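Local coordinates for protein deoxyhypusine synthase, putative (Entamoeba histolytica, PDB 7L9R) that probably acts as a deoxyhypusine synthase, an NAD-dependent transferase that modifies the translation factor eIF5A with deoxyhypusine, at residues B[92-97]-B[270-275]; B[117-122]-B[216-221]; B[186-191]-B[243-248]; B[265-270]-B[290-295]. All coordinates share one frame; numbering follows the deposited sequence.

Contact 1: residues B[92-97]-B[270-275]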
loop_
_atom_site.group_PDB
_atom_site.type_symbol
_atom_site.label_atom_id
_atom_site.label_comp_id
_atom_site.label_asym_id
_atom_site.label_seq_id
_atom_site.Cartn_x
_atom_site.Cartn_y
_atom_site.Cartn_z
ATOM N N GLY B 92 -2.946 -18.462 13.225
ATOM C CA GLY B 92 -1.693 -17.885 12.762
ATOM C C GLY B 92 -1.637 -16.413 13.126
ATOM O O GLY B 92 -2.633 -15.698 12.997
ATOM N N PHE B 93 -0.472 -15.969 13.594
ATOM C CA PHE B 93 -0.283 -14.562 13.909
ATOM C C PHE B 93 1.192 -14.218 13.797
ATOM O O PHE B 93 2.064 -15.090 13.862
ATOM C CB PHE B 93 -0.829 -14.198 15.301
ATOM C CG PHE B 93 -0.290 -15.043 16.428
ATOM C CD1 PHE B 93 0.980 -14.810 16.948
ATOM C CD2 PHE B 93 -1.070 -16.034 17.003
ATOM C CE1 PHE B 93 1.471 -15.573 17.997
ATOM C CE2 PHE B 93 -0.586 -16.800 18.052
ATOM C CZ PHE B 93 0.686 -16.570 18.552
ATOM N N THR B 94 1.461 -12.934 13.598
ATOM C CA THR B 94 2.830 -12.475 13.430
ATOM C C THR B 94 3.467 -12.181 14.781
ATOM O O THR B 94 2.792 -11.995 15.802
ATOM C CB THR B 94 2.902 -11.221 12.562
ATOM O OG1 THR B 94 2.151 -10.167 13.178
ATOM C CG2 THR B 94 2.336 -11.495 11.193
ATOM N N SER B 95 4.797 -12.133 14.762
ATOM C CA SER B 95 5.553 -11.707 15.930
ATOM C C SER B 95 5.131 -10.313 16.385
ATOM O O SER B 95 5.162 -10.015 17.585
ATOM C CB SER B 95 7.049 -11.759 15.595
ATOM O OG SER B 95 7.815 -10.968 16.479
ATOM N N GLU B 96 4.709 -9.455 15.446
ATOM C CA GLU B 96 4.258 -8.110 15.805
ATOM C C GLU B 96 3.014 -8.154 16.687
ATOM O O GLU B 96 2.870 -7.334 17.600
ATOM C CB GLU B 96 4.001 -7.282 14.538
ATOM C CG GLU B 96 3.580 -5.828 14.797
ATOM C CD GLU B 96 2.662 -5.251 13.707
ATOM O OE1 GLU B 96 1.889 -6.024 13.098
ATOM O OE2 GLU B 96 2.695 -4.017 13.479
ATOM N N MET B 97 2.091 -9.085 16.418
ATOM C CA MET B 97 0.928 -9.236 17.292
ATOM C C MET B 97 1.339 -9.635 18.704
ATOM O O MET B 97 0.716 -9.199 19.682
ATOM C CB MET B 97 -0.052 -10.273 16.740
ATOM C CG MET B 97 -0.061 -10.441 15.250
ATOM S SD MET B 97 -1.398 -9.578 14.436
ATOM C CE MET B 97 -0.997 -7.871 14.763
ATOM N N GLY B 270 0.278 -10.437 7.773
ATOM C CA GLY B 270 0.779 -10.938 6.499
ATOM C C GLY B 270 2.111 -11.642 6.672
ATOM O O GLY B 270 2.974 -11.184 7.427
ATOM N N GLY B 271 2.275 -12.754 5.962
ATOM C CA GLY B 271 3.519 -13.494 5.963
ATOM C C GLY B 271 3.594 -14.661 6.926
ATOM O O GLY B 271 4.698 -15.170 7.163
ATOM N N VAL B 272 2.461 -15.120 7.464
ATOM C CA VAL B 272 2.461 -16.155 8.494
ATOM C C VAL B 272 2.531 -17.535 7.848
ATOM O O VAL B 272 3.602 -18.150 7.784
ATOM C CB VAL B 272 1.217 -16.041 9.394
ATOM C CG1 VAL B 272 1.298 -17.030 10.544
ATOM C CG2 VAL B 272 1.073 -14.632 9.915
ATOM N N MET B 273 1.390 -18.029 7.369
ATOM C CA MET B 273 1.284 -19.359 6.783
ATOM C C MET B 273 0.541 -19.263 5.457
ATOM O O MET B 273 -0.147 -18.277 5.176
ATOM C CB MET B 273 0.586 -20.355 7.727
ATOM C CG MET B 273 -0.893 -20.087 7.977
ATOM S SD MET B 273 -1.649 -21.218 9.179
ATOM C CE MET B 273 -2.012 -22.656 8.170
ATOM N N LYS B 274 0.653 -20.320 4.654
ATOM C CA LYS B 274 0.041 -20.329 3.333
ATOM C C LYS B 274 -1.449 -20.626 3.469
ATOM O O LYS B 274 -1.845 -21.546 4.191
ATOM C CB LYS B 274 0.720 -21.366 2.436
ATOM N N HIS B 275 -2.270 -19.822 2.783
ATOM C CA HIS B 275 -3.725 -19.951 2.877
ATOM C C HIS B 275 -4.204 -21.318 2.405
ATOM O O HIS B 275 -5.147 -21.885 2.971
ATOM C CB HIS B 275 -4.407 -18.847 2.061
ATOM C CG HIS B 275 -4.167 -17.459 2.575
ATOM N ND1 HIS B 275 -3.216 -17.167 3.530
ATOM C CD2 HIS B 275 -4.762 -16.282 2.264
ATOM C CE1 HIS B 275 -3.235 -15.870 3.784
ATOM N NE2 HIS B 275 -4.165 -15.311 3.031
#

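Contact 2: residues B[117-122]-B[216-221]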
loop_
_atom_site.group_PDB
_atom_site.type_symbol
_atom_site.label_atom_id
_atom_site.label_comp_id
_atom_site.label_asym_id
_atom_site.label_seq_id
_atom_site.Cartn_x
_atom_site.Cartn_y
_atom_site.Cartn_z
ATOM N N TYR B 117 -3.842 -25.668 16.843
ATOM C CA TYR B 117 -2.493 -25.473 16.343
ATOM C C TYR B 117 -2.256 -23.988 16.163
ATOM O O TYR B 117 -3.181 -23.231 15.855
ATOM C CB TYR B 117 -2.253 -26.174 14.998
ATOM C CG TYR B 117 -2.370 -27.676 15.032
ATOM C CD1 TYR B 117 -1.296 -28.463 15.429
ATOM C CD2 TYR B 117 -3.542 -28.314 14.639
ATOM C CE1 TYR B 117 -1.387 -29.838 15.451
ATOM C CE2 TYR B 117 -3.646 -29.699 14.659
ATOM C CZ TYR B 117 -2.563 -30.455 15.068
ATOM O OH TYR B 117 -2.636 -31.831 15.090
ATOM N N ILE B 118 -1.004 -23.583 16.326
ATOM C CA ILE B 118 -0.585 -22.210 16.091
ATOM C C ILE B 118 0.549 -22.216 15.074
ATOM O O ILE B 118 1.408 -23.104 15.091
ATOM C CB ILE B 118 -0.151 -21.518 17.396
ATOM C CG1 ILE B 118 -1.370 -21.235 18.274
ATOM C CG2 ILE B 118 0.602 -20.230 17.108
ATOM C CD1 ILE B 118 -1.019 -20.567 19.579
ATOM N N VAL B 119 0.520 -21.255 14.160
ATOM C CA VAL B 119 1.639 -20.967 13.274
ATOM C C VAL B 119 2.035 -19.523 13.516
ATOM O O VAL B 119 1.169 -18.642 13.569
ATOM C CB VAL B 119 1.283 -21.199 11.795
ATOM C CG1 VAL B 119 2.501 -20.953 10.921
ATOM C CG2 VAL B 119 0.758 -22.612 11.584
ATOM N N THR B 120 3.323 -19.277 13.723
ATOM C CA THR B 120 3.759 -17.909 13.957
ATOM C C THR B 120 5.135 -17.701 13.328
ATOM O O THR B 120 5.676 -18.583 12.655
ATOM C CB THR B 120 3.727 -17.567 15.454
ATOM O OG1 THR B 120 3.971 -16.164 15.621
ATOM C CG2 THR B 120 4.763 -18.369 16.227
ATOM N N THR B 121 5.699 -16.517 13.546
ATOM C CA THR B 121 6.878 -16.062 12.825
ATOM C C THR B 121 8.022 -15.776 13.791
ATOM O O THR B 121 7.860 -15.811 15.017
ATOM C CB THR B 121 6.566 -14.799 12.019
ATOM O OG1 THR B 121 6.203 -13.749 12.923
ATOM C CG2 THR B 121 5.403 -15.055 11.068
ATOM N N ALA B 122 9.184 -15.473 13.206
ATOM C CA ALA B 122 10.406 -15.236 13.968
ATOM C C ALA B 122 10.226 -14.097 14.969
ATOM O O ALA B 122 9.736 -13.021 14.623
ATOM C CB ALA B 122 11.559 -14.918 13.016
ATOM N N THR B 216 0.206 -27.572 19.586
ATOM C CA THR B 216 1.501 -27.538 18.927
ATOM C C THR B 216 1.680 -26.204 18.216
ATOM O O THR B 216 0.771 -25.729 17.525
ATOM C CB THR B 216 1.613 -28.706 17.946
ATOM O OG1 THR B 216 1.369 -29.934 18.650
ATOM C CG2 THR B 216 2.998 -28.753 17.301
ATOM N N ILE B 217 2.854 -25.602 18.392
ATOM C CA ILE B 217 3.180 -24.299 17.822
ATOM C C ILE B 217 4.267 -24.498 16.772
ATOM O O ILE B 217 5.373 -24.953 17.088
ATOM C CB ILE B 217 3.633 -23.304 18.902
ATOM C CG1 ILE B 217 2.524 -23.091 19.937
ATOM C CG2 ILE B 217 4.051 -21.980 18.270
ATOM C CD1 ILE B 217 2.931 -22.214 21.103
ATOM N N PHE B 218 3.945 -24.180 15.524
ATOM C CA PHE B 218 4.899 -24.240 14.429
ATOM C C PHE B 218 5.536 -22.874 14.219
ATOM O O PHE B 218 4.862 -21.840 14.301
ATOM C CB PHE B 218 4.214 -24.706 13.142
ATOM C CG PHE B 218 3.618 -26.075 13.248
ATOM C CD1 PHE B 218 4.413 -27.201 13.124
ATOM C CD2 PHE B 218 2.264 -26.237 13.499
ATOM C CE1 PHE B 218 3.869 -28.473 13.232
ATOM C CE2 PHE B 218 1.709 -27.507 13.614
ATOM C CZ PHE B 218 2.514 -28.627 13.477
ATOM N N CYS B 219 6.844 -22.876 13.970
ATOM C CA CYS B 219 7.596 -21.651 13.729
ATOM C C CYS B 219 8.837 -21.987 12.913
ATOM O O CYS B 219 9.944 -22.061 13.460
ATOM C CB CYS B 219 7.972 -20.965 15.048
ATOM S SG CYS B 219 8.739 -19.337 14.846
ATOM N N PRO B 220 8.692 -22.194 11.602
ATOM C CA PRO B 220 9.854 -22.592 10.789
ATOM C C PRO B 220 11.011 -21.611 10.856
ATOM O O PRO B 220 12.168 -22.022 10.726
ATOM C CB PRO B 220 9.271 -22.671 9.369
ATOM C CG PRO B 220 7.815 -22.873 9.564
ATOM C CD PRO B 220 7.456 -22.114 10.805
ATOM N N ALA B 221 10.745 -20.328 11.081
ATOM C CA ALA B 221 11.801 -19.328 11.137
ATOM C C ALA B 221 12.292 -19.056 12.563
ATOM O O ALA B 221 12.841 -17.978 12.818
ATOM C CB ALA B 221 11.328 -18.032 10.474
HETATM O O HOH W 1 8.153 -19.088 11.284
#

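Contact 3: residues B[186-191]-B[243-248]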
loop_
_atom_site.group_PDB
_atom_site.type_symbol
_atom_site.label_atom_id
_atom_site.label_comp_id
_atom_site.label_asym_id
_atom_site.label_seq_id
_atom_site.Cartn_x
_atom_site.Cartn_y
_atom_site.Cartn_z
ATOM N N PRO B 186 18.403 -34.244 15.610
ATOM C CA PRO B 186 17.866 -32.879 15.675
ATOM C C PRO B 186 16.463 -32.798 16.253
ATOM O O PRO B 186 15.658 -33.729 16.155
ATOM C CB PRO B 186 17.864 -32.430 14.208
ATOM C CG PRO B 186 17.824 -33.698 13.425
ATOM C CD PRO B 186 18.589 -34.706 14.223
ATOM N N PHE B 187 16.203 -31.664 16.888
ATOM C CA PHE B 187 14.914 -31.197 17.369
ATOM C C PHE B 187 14.188 -30.410 16.278
ATOM O O PHE B 187 14.806 -29.852 15.370
ATOM C CB PHE B 187 15.117 -30.324 18.604
ATOM C CG PHE B 187 15.714 -31.060 19.761
ATOM C CD1 PHE B 187 14.917 -31.835 20.586
ATOM C CD2 PHE B 187 17.083 -31.043 19.976
ATOM C CE1 PHE B 187 15.468 -32.533 21.651
ATOM C CE2 PHE B 187 17.645 -31.751 21.030
ATOM C CZ PHE B 187 16.834 -32.494 21.869
ATOM N N THR B 188 12.860 -30.367 16.371
ATOM C CA THR B 188 12.113 -29.485 15.493
ATOM C C THR B 188 11.727 -28.221 16.241
ATOM O O THR B 188 11.784 -28.180 17.472
ATOM C CB THR B 188 10.853 -30.175 14.960
ATOM O OG1 THR B 188 9.861 -30.229 15.990
ATOM C CG2 THR B 188 11.176 -31.578 14.495
ATOM N N PRO B 189 11.350 -27.152 15.536
ATOM C CA PRO B 189 10.905 -25.945 16.252
ATOM C C PRO B 189 9.750 -26.199 17.207
ATOM O O PRO B 189 9.801 -25.753 18.362
ATOM C CB PRO B 189 10.519 -24.995 15.114
ATOM C CG PRO B 189 11.423 -25.395 14.003
ATOM C CD PRO B 189 11.555 -26.892 14.098
ATOM N N SER B 190 8.728 -26.941 16.775
ATOM C CA SER B 190 7.580 -27.179 17.647
ATOM C C SER B 190 7.991 -27.942 18.902
ATOM O O SER B 190 7.465 -27.683 19.992
ATOM C CB SER B 190 6.487 -27.944 16.900
ATOM O OG SER B 190 6.810 -29.322 16.804
ATOM N N GLN B 191 8.941 -28.876 18.772
ATOM C CA GLN B 191 9.436 -29.589 19.946
ATOM C C GLN B 191 10.188 -28.658 20.891
ATOM O O GLN B 191 10.000 -28.723 22.110
ATOM C CB GLN B 191 10.347 -30.743 19.533
ATOM C CG GLN B 191 9.676 -31.841 18.746
ATOM C CD GLN B 191 10.687 -32.840 18.204
ATOM O OE1 GLN B 191 11.895 -32.707 18.433
ATOM N NE2 GLN B 191 10.199 -33.848 17.485
ATOM N N MET B 243 20.887 -28.975 16.611
ATOM C CA MET B 243 20.450 -29.026 15.225
ATOM C C MET B 243 18.940 -28.832 15.181
ATOM O O MET B 243 18.218 -29.257 16.089
ATOM C CB MET B 243 20.856 -30.350 14.590
ATOM C CG MET B 243 22.359 -30.530 14.571
ATOM S SD MET B 243 22.939 -32.086 13.880
ATOM C CE MET B 243 21.778 -33.236 14.604
ATOM N N VAL B 244 18.459 -28.174 14.128
ATOM C CA VAL B 244 17.043 -27.851 13.997
ATOM C C VAL B 244 16.551 -28.392 12.663
ATOM O O VAL B 244 16.960 -27.908 11.600
ATOM C CB VAL B 244 16.770 -26.344 14.106
ATOM C CG1 VAL B 244 15.306 -26.049 13.816
ATOM C CG2 VAL B 244 17.130 -25.827 15.494
ATOM N N ASP B 245 15.684 -29.402 12.718
ATOM C CA ASP B 245 15.091 -29.989 11.528
ATOM C C ASP B 245 13.735 -29.358 11.242
ATOM O O ASP B 245 12.937 -29.124 12.155
ATOM C CB ASP B 245 14.918 -31.498 11.674
ATOM C CG ASP B 245 14.098 -32.095 10.543
ATOM O OD1 ASP B 245 14.392 -31.786 9.364
ATOM O OD2 ASP B 245 13.142 -32.848 10.826
ATOM N N LEU B 246 13.482 -29.086 9.965
ATOM C CA LEU B 246 12.212 -28.520 9.542
ATOM C C LEU B 246 11.285 -29.543 8.897
ATOM O O LEU B 246 10.081 -29.284 8.798
ATOM C CB LEU B 246 12.458 -27.362 8.561
ATOM C CG LEU B 246 12.166 -25.946 9.069
ATOM C CD1 LEU B 246 12.856 -25.653 10.407
ATOM C CD2 LEU B 246 12.568 -24.922 8.005
ATOM N N VAL B 247 11.805 -30.690 8.454
ATOM C CA VAL B 247 10.973 -31.614 7.691
ATOM C C VAL B 247 9.915 -32.257 8.582
ATOM O O VAL B 247 8.761 -32.420 8.168
ATOM C CB VAL B 247 11.840 -32.672 6.980
ATOM C CG1 VAL B 247 10.960 -33.659 6.209
ATOM C CG2 VAL B 247 12.838 -32.012 6.037
ATOM N N GLN B 248 10.278 -32.626 9.816
ATOM C CA GLN B 248 9.308 -33.285 10.687
ATOM C C GLN B 248 8.131 -32.374 10.990
ATOM O O GLN B 248 6.979 -32.819 10.976
ATOM C CB GLN B 248 9.963 -33.733 11.990
ATOM C CG GLN B 248 10.858 -34.943 11.883
ATOM C CD GLN B 248 11.710 -35.119 13.126
ATOM O OE1 GLN B 248 11.202 -35.474 14.202
ATOM N NE2 GLN B 248 13.013 -34.851 12.992
#

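Contact 4: residues B[265-270]-B[290-295]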
loop_
_atom_site.group_PDB
_atom_site.type_symbol
_atom_site.label_atom_id
_atom_site.label_comp_id
_atom_site.label_asym_id
_atom_site.label_seq_id
_atom_site.Cartn_x
_atom_site.Cartn_y
_atom_site.Cartn_z
ATOM N N VAL B 265 -9.328 -21.921 9.729
ATOM C CA VAL B 265 -8.068 -21.188 9.685
ATOM C C VAL B 265 -8.335 -19.726 10.006
ATOM O O VAL B 265 -9.235 -19.109 9.423
ATOM C CB VAL B 265 -7.378 -21.336 8.317
ATOM C CG1 VAL B 265 -6.224 -20.393 8.204
ATOM C CG2 VAL B 265 -6.885 -22.755 8.148
ATOM N N ILE B 266 -7.554 -19.181 10.935
ATOM C CA ILE B 266 -7.609 -17.776 11.327
ATOM C C ILE B 266 -6.186 -17.249 11.262
ATOM O O ILE B 266 -5.304 -17.747 11.975
ATOM C CB ILE B 266 -8.186 -17.590 12.742
ATOM C CG1 ILE B 266 -9.546 -18.273 12.862
ATOM C CG2 ILE B 266 -8.303 -16.098 13.089
ATOM C CD1 ILE B 266 -10.047 -18.369 14.289
ATOM N N ILE B 267 -5.954 -16.254 10.409
ATOM C CA ILE B 267 -4.612 -15.733 10.181
ATOM C C ILE B 267 -4.636 -14.229 10.402
ATOM O O ILE B 267 -5.379 -13.506 9.729
ATOM C CB ILE B 267 -4.096 -16.065 8.772
ATOM C CG1 ILE B 267 -4.088 -17.580 8.563
ATOM C CG2 ILE B 267 -2.685 -15.519 8.584
ATOM C CD1 ILE B 267 -3.727 -17.993 7.159
ATOM N N LEU B 268 -3.808 -13.758 11.321
ATOM C CA LEU B 268 -3.710 -12.344 11.634
ATOM C C LEU B 268 -2.354 -11.852 11.152
ATOM O O LEU B 268 -1.318 -12.363 11.590
ATOM C CB LEU B 268 -3.873 -12.115 13.136
ATOM C CG LEU B 268 -4.947 -12.964 13.816
ATOM C CD1 LEU B 268 -4.916 -12.767 15.326
ATOM C CD2 LEU B 268 -6.323 -12.627 13.278
ATOM N N GLY B 269 -2.367 -10.864 10.254
ATOM C CA GLY B 269 -1.157 -10.302 9.696
ATOM C C GLY B 269 -0.728 -11.010 8.424
ATOM O O GLY B 269 -1.260 -12.053 8.038
ATOM N N GLY B 270 0.278 -10.437 7.773
ATOM C CA GLY B 270 0.779 -10.938 6.499
ATOM C C GLY B 270 2.111 -11.642 6.672
ATOM O O GLY B 270 2.974 -11.184 7.427
ATOM N N ALA B 290 -12.305 -20.021 6.790
ATOM C CA ALA B 290 -11.082 -19.233 6.825
ATOM C C ALA B 290 -11.408 -17.775 7.114
ATOM O O ALA B 290 -12.350 -17.214 6.550
ATOM C CB ALA B 290 -10.294 -19.348 5.512
ATOM N N VAL B 291 -10.624 -17.181 8.008
ATOM C CA VAL B 291 -10.708 -15.763 8.333
ATOM C C VAL B 291 -9.305 -15.188 8.228
ATOM O O VAL B 291 -8.382 -15.675 8.894
ATOM C CB VAL B 291 -11.294 -15.529 9.736
ATOM C CG1 VAL B 291 -11.190 -14.054 10.135
ATOM C CG2 VAL B 291 -12.739 -15.996 9.778
ATOM N N TYR B 292 -9.140 -14.166 7.391
ATOM C CA TYR B 292 -7.859 -13.500 7.206
ATOM C C TYR B 292 -8.026 -12.046 7.618
ATOM O O TYR B 292 -8.946 -11.371 7.147
ATOM C CB TYR B 292 -7.376 -13.593 5.747
ATOM C CG TYR B 292 -7.397 -14.991 5.161
ATOM C CD1 TYR B 292 -6.397 -15.910 5.454
ATOM C CD2 TYR B 292 -8.410 -15.386 4.295
ATOM C CE1 TYR B 292 -6.416 -17.192 4.913
ATOM C CE2 TYR B 292 -8.434 -16.663 3.743
ATOM C CZ TYR B 292 -7.435 -17.562 4.055
ATOM O OH TYR B 292 -7.459 -18.834 3.511
ATOM N N ILE B 293 -7.151 -11.568 8.501
ATOM C CA ILE B 293 -7.213 -10.202 9.014
ATOM C C ILE B 293 -5.827 -9.587 8.904
ATOM O O ILE B 293 -4.890 -10.043 9.572
ATOM C CB ILE B 293 -7.695 -10.153 10.476
ATOM C CG1 ILE B 293 -9.016 -10.902 10.646
ATOM C CG2 ILE B 293 -7.824 -8.714 10.950
ATOM C CD1 ILE B 293 -9.485 -10.965 12.076
ATOM N N ASN B 294 -5.699 -8.540 8.095
ATOM C CA ASN B 294 -4.457 -7.776 8.054
ATOM C C ASN B 294 -4.712 -6.429 7.394
ATOM O O ASN B 294 -5.763 -6.187 6.798
ATOM C CB ASN B 294 -3.346 -8.541 7.325
ATOM C CG ASN B 294 -3.773 -9.026 5.962
ATOM O OD1 ASN B 294 -3.888 -8.242 5.020
ATOM N ND2 ASN B 294 -3.999 -10.330 5.840
ATOM N N THR B 295 -3.708 -5.561 7.482
ATOM C CA THR B 295 -3.798 -4.223 6.914
ATOM C C THR B 295 -3.405 -4.174 5.443
ATOM O O THR B 295 -3.621 -3.143 4.797
ATOM C CB THR B 295 -2.916 -3.247 7.709
ATOM O OG1 THR B 295 -1.567 -3.738 7.754
ATOM C CG2 THR B 295 -3.450 -3.078 9.136
#

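Contact 1: residues B[92-97]-B[270-275]
At the C-terminal edge of the central parallel sheet, where strand 87-93 hands over to helix 95-99, Val272 of the loop 270-275 lies against the end of the strand. Its CG1, anti to the backbone N (chi1 -174°), comes down on the main chain, 3.7 Å from Phe93 N and 3.8 Å from Gly92 CA. Gly92 has no side chain, and the methyl rests directly on the backbone. The other branch, CG2, meets the methyl of Thr94: Val272 CG2 lies 3.6 Å from Thr94 CG2, the two side chains crossing at about a right angle. Thr94 CG2 is also 3.8 Å from Gly270 O, and no hydrogen bond joins the two segments.

Thr94 divides its work between its branches. While the methyl faces the loop, OG1 turns to the helix as N-cap and accepts a weak bond of 3.4 Å from Met97 N. The same strand end is tied to its neighbour in the sheet, since Phe93 O bonds to Thr120 OG1 and Ser95 N to Thr121 OG1. Phe93 points away from the loop and stacks its ring on Phe106. What the loop after strand 262-268 meets here is a strand passing through an N-capped turn into a helix, as is typical of the C-terminal edge of a Rossmann-like parallel sheet.

Contact 2: residues B[117-122]-B[216-221]
Thr216 opens the pairing through its carbonyl: Ile118 N donates to Thr216 O at 3.0 Å, in the carbonyl plane and nearly straight (168°). Its CB lies beside the Tyr117 ring, 3.9 Å from Tyr117 CD1, the two side chains pointing the same way, and its methyl CG2 sits over the rim of one face of Phe218. Ile217 leaves on the other face of the sheet, where it runs alongside Ile118, with Ile217 CG1 4.0 Å from Ile118 CB; Ile193 of helix 189-200 packs on it there.

Phe218 is bonded at both backbone ends. Phe218 N gives to Ile118 O at 2.8 Å, and Phe218 O accepts from Thr120 N at 3.0 Å. This is parallel pairing at the margin of the Rossmann-like sheet, where 216-218 is the outermost strand of the chain on this side and 117-120 the next one in. With CG beside its own backbone N (chi1 -61°), the Phe218 ring offers its edge to the tyrosine: Phe218 CE2 is 3.6 Å from Tyr117 CD1. Ile253 of helix 247-258 packs on Phe218 and Val119 on this side of the sheet.

From Cys219 on the strands part. Cys219 SG swings to 3.6 Å from Thr121 O, and a water bridges the two chains here, donating to Thr120 O and accepting from Ala221 N. Ala221 still touches Ala122, whose methyl comes up to its carbonyl, with Ala122 CB 3.3 Å from Ala221 O.

Contact 3: residues B[186-191]-B[243-248]
The Pro186 ring crosses Met243 at a slant: the bent end of the methionine brings Met243 CE to 3.5 Å from Pro186 CD, while the CB edge of the ring rests on Met243 CB. Here two loops run into helices 189-200 and 247-258, joined by a single backbone bridge and each ending in a side-chain cap.

Phe187 makes the bridge. Its amide gives to Met243 O at 3.2 Å, an angled bond with the donor well above the carbonyl plane, and Phe187 O receives the shorter one from Asp245 N at 2.8 Å. Its ring packs on Leu192 and Met195 of the following helix.

Thr188 is the N-cap of helix 189-200 and one half of a capping box: Thr188 OG1 accepts from Gln191 N at 3.2 Å, and Thr188 N returns a weak bond to Gln191 OE1. Asp249, just beyond the second segment, also bonds OG1. That leaves the methyl to cross Gln248, with Thr188 CG2 3.5 Å from Gln248 CB. Pro189 sets its ring against both Val244 and Leu246, Pro189 CG lying 3.9 Å from Leu246 CD1.

Gln191 brings its amide near that of Gln248, the planes 72° apart. Gln248 belongs to the second cap, made by Asp245, whose OD1 takes Val247 N and also bonds Val244 N of the third subunit. The other oxygen, Asp245 OD2, is held from opposite faces of its plane by Gln248 N and Gln248 NE2, each at 3.0 Å.

Contact 4: residues B[265-270]-B[290-295]
Val265 and Ala290 belong to a run of parallel pairing; four backbone hydrogen bonds join 265-270 to 290-295. Val291 N gives to Val265 O at 2.8 Å, and Val291 O accepts from Ile267 N at 2.9 Å. The ladder continues with Ile293 N on Ile267 O, then ends with Gly269 N on Ile293 O at 2.7 Å, almost straight at 172°. Val291, Ile267 and Ile293 thus each use both N and O across this pair of strands. Ile266 and Leu268 instead bond to strand 87-93, the first to Tyr90 and Gly92 and the second to Gly92, and Ala290 bonds on the other side to Glu322.

Side chains supply the rest. On the face of Ile267 and Tyr292, Ile267 CD1 meets the Tyr292 ring at its edge, in the ring plane, 3.6 Å from Tyr292 CE1. The ring also stacks with His275, and its hydroxyl makes a weak hydrogen bond to Glu286. On the other face Leu268 CD2 sits 3.8 Å from Ile293 CD1, the two side chains running alongside each other under helix 330-339.

Where the ladder ends, Gly269, at a positive phi of 91°, turns the chain away. Asn294 closes over it: CG stands between its own backbone N and carbonyl carbon (chi1 52°), and Asn294 CB packs 3.7 Å from Gly269 CA. The N and O of Val291, Ile267 and Ile293 are all satisfied by main chain, which is consistent with these apolar strands lying buried inside the sheet.

In the fold
Contacts 1, 2 and 4 reach the six-stranded parallel sheet, ordered 216-218, 117-120, 87-93, 262-268, 289-294, 322-327. Contact 2 lies at one margin and contact 4 beyond the middle, their centres about 15 Å apart; contact 1 sits between, its centre about 9 Å from that of contact 2 and about 7 Å from that of contact 4, with which it shares Gly270. Contact 3 stands off the sheet, about 26 Å between centres from contact 4, but touches contact 2 through Ser190 and Pro189. Along the chain, contacts 2 and 3 interleave inside the span of contact 1, and contact 4 opens later, interleaving with contact 1. Distant sequence thus forms one alpha/beta core, which contact 3 extends to a subunit interface.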